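Local coordinates for malonyl-CoA-[acyl-carrier-protein] transacylase (Coxiella burnetii, PDB 3TQE) that probably transfers the malonyl group from malonyl-CoA to holo-acyl carrier protein, supplying malonyl-ACP for fatty acid synthesis, at residues 201-204 / 208-211. Sequence-based numbering, arbitrary orientation.
Sequences SVPS and LMQP. With GLY (glycine), chain B.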
ATOM      1  N   SER A 201      14.306  -3.286   6.645  1.00 35.12           N
ATOM      2  CA  SER A 201      15.325  -2.470   7.293  1.00 33.60           C
ATOM      3  C   SER A 201      14.754  -1.068   7.501  1.00 30.18           C
ATOM      4  O   SER A 201      15.126  -0.367   8.436  1.00 30.74           O
ATOM      5  CB  SER A 201      16.610  -2.421   6.442  1.00 34.25           C
ATOM      6  OG  SER A 201      16.384  -1.840   5.151  1.00 37.18           O
ATOM      7  N   VAL A 202      13.833  -0.666   6.633  1.00 24.94           N
ATOM      8  CA  VAL A 202      13.475   0.738   6.515  1.00 22.09           C
ATOM      9  C   VAL A 202      12.343   1.071   7.451  1.00 20.23           C
ATOM     10  O   VAL A 202      11.284   0.469   7.350  1.00 20.69           O
ATOM     11  CB  VAL A 202      13.024   1.033   5.075  1.00 21.17           C
ATOM     12  CG1 VAL A 202      12.540   2.477   4.949  1.00 21.74           C
ATOM     13  CG2 VAL A 202      14.178   0.743   4.121  1.00 22.28           C
ATOM     14  N   PRO A 203      12.551   2.011   8.380  1.00 17.56           N
ATOM     15  CA  PRO A 203      11.496   2.336   9.327  1.00 17.95           C
ATOM     16  C   PRO A 203      10.544   3.381   8.758  1.00 17.90           C
ATOM     17  O   PRO A 203      10.651   4.568   9.002  1.00 18.82           O
ATOM     18  CB  PRO A 203      12.270   2.887  10.515  1.00 18.32           C
ATOM     19  CG  PRO A 203      13.439   3.576   9.881  1.00 17.94           C
ATOM     20  CD  PRO A 203      13.818   2.696   8.709  1.00 17.72           C
ATOM     21  N   SER A 204       9.595   2.894   7.996  1.00 17.12           N
ATOM     22  CA  SER A 204       8.690   3.790   7.299  0.50 16.92           C
ATOM     23  C   SER A 204       7.621   4.348   8.228  1.00 16.31           C
ATOM     24  O   SER A 204       7.395   3.826   9.320  1.00 16.26           O
ATOM     25  CB  SER A 204       8.066   3.067   6.104  0.50 17.20           C
ATOM     26  OG  SER A 204       7.421   1.878   6.491  0.50 19.38           O
ATOM     27  N   LEU A 208      11.777   9.235  11.229  1.00 16.85           N
ATOM     28  CA  LEU A 208      13.050   8.894  10.611  1.00 16.96           C
ATOM     29  C   LEU A 208      13.036   8.987   9.099  1.00 16.25           C
ATOM     30  O   LEU A 208      14.084   9.040   8.478  1.00 16.29           O
ATOM     31  CB  LEU A 208      13.503   7.504  11.013  1.00 17.23           C
ATOM     32  CG  LEU A 208      13.737   7.346  12.507  1.00 17.27           C
ATOM     33  CD1 LEU A 208      14.203   5.940  12.749  1.00 19.06           C
ATOM     34  CD2 LEU A 208      14.754   8.377  13.008  1.00 19.33           C
HETATM   35  N   MSE A 209      11.845   9.017   8.507  1.00 14.05           N
HETATM   36  CA  MSE A 209      11.735   9.182   7.081  1.00 14.25           C
HETATM   37  C   MSE A 209      11.798  10.635   6.649  1.00 13.86           C
HETATM   38  O   MSE A 209      11.742  10.913   5.459  1.00 14.27           O
HETATM   39  CB  MSE A 209      10.436   8.570   6.594  1.00 14.12           C
HETATM   40  CG  MSE A 209      10.385   7.092   6.583  1.00 16.89           C
HETATM   41 SE   MSE A 209      11.722   6.211   5.465  1.00 18.12          SE
HETATM   42  CE  MSE A 209      12.971   5.768   6.866  1.00 19.18           C
ATOM     43  N   GLN A 210      11.934  11.579   7.583  1.00 14.29           N
ATOM     44  CA  GLN A 210      11.901  12.960   7.171  1.00 15.78           C
ATOM     45  C   GLN A 210      12.937  13.303   6.077  1.00 15.81           C
ATOM     46  O   GLN A 210      12.625  14.041   5.162  1.00 16.18           O
ATOM     47  CB  GLN A 210      12.042  13.894   8.359  1.00 17.18           C
ATOM     48  CG  GLN A 210      11.791  15.345   7.999  1.00 19.92           C
ATOM     49  CD  GLN A 210      10.367  15.627   7.536  1.00 22.80           C
ATOM     50  OE1 GLN A 210       9.401  15.220   8.173  1.00 26.64           O
ATOM     51  NE2 GLN A 210      10.240  16.332   6.407  1.00 28.13           N
ATOM     52  N   PRO A 211      14.151  12.753   6.137  1.00 16.45           N
ATOM     53  CA  PRO A 211      15.088  13.097   5.065  1.00 17.63           C
ATOM     54  C   PRO A 211      14.594  12.643   3.703  1.00 16.78           C
ATOM     55  O   PRO A 211      14.815  13.312   2.701  1.00 18.10           O
ATOM     56  CB  PRO A 211      16.345  12.327   5.449  1.00 18.76           C
ATOM     57  CG  PRO A 211      16.234  12.153   6.915  1.00 19.58           C
ATOM     58  CD  PRO A 211      14.800  11.992   7.219  1.00 17.63           C
TER
HETATM   59  N   GLY B 314       5.328   0.402   4.619  1.00 46.42           N
HETATM   60  CA  GLY B 314       5.704   0.247   3.176  1.00 45.67           C
HETATM   61  C   GLY B 314       5.991   1.573   2.494  1.00 45.14           C
HETATM   62  O   GLY B 314       5.931   1.735   1.259  1.00 43.80           O
HETATM   63  OXT GLY B 314       6.279   2.538   3.181  1.00 44.96           O
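Met209, present as selenomethionine, reaches across to the loop 201-204 and ends against Val202 and Pro203. Its CE lies 3.7 Å from Pro203 CD and touches Val202 CG1 and Pro203 O, while CG packs against Ser204 CA. A long, unbranched, flexible chain suits this place: bends at chi2 (-60°) and chi3 (99°) fold it so that its methyl meets both the proline ring and the valine. The side chains of Val202 and Met209 cross at about a right angle; CG1, anti to the backbone N (chi1 176°), is the branch that touches both SE and CE. Leu208 crosses the ring at about a right angle, its CD1 3.8 Å from Pro203 CG, so the rigid ring meets aliphatic carbon from two successive residues. No hydrogen bond joins the segments.

Pro203 is the centre of an inverse gamma turn, closed by a weak bond from Ser204 N to Val202 O (3.0 Å). Helix 111-128 backs the cluster through Met125 and Ala128, both against Met209. At the end of the turn, Ser204 points its CB away from 208-211, and in one of its two conformers OG accepts a hydrogen bond from the bound glycine N (3.2 Å). The adjoining His205 and, farther off, Ser96 are the predicted catalytic pair, which places this apolar packing beside the active-site pocket of the FabD acyltransferase fold, where the histidine-bearing loop runs into helix 210-220.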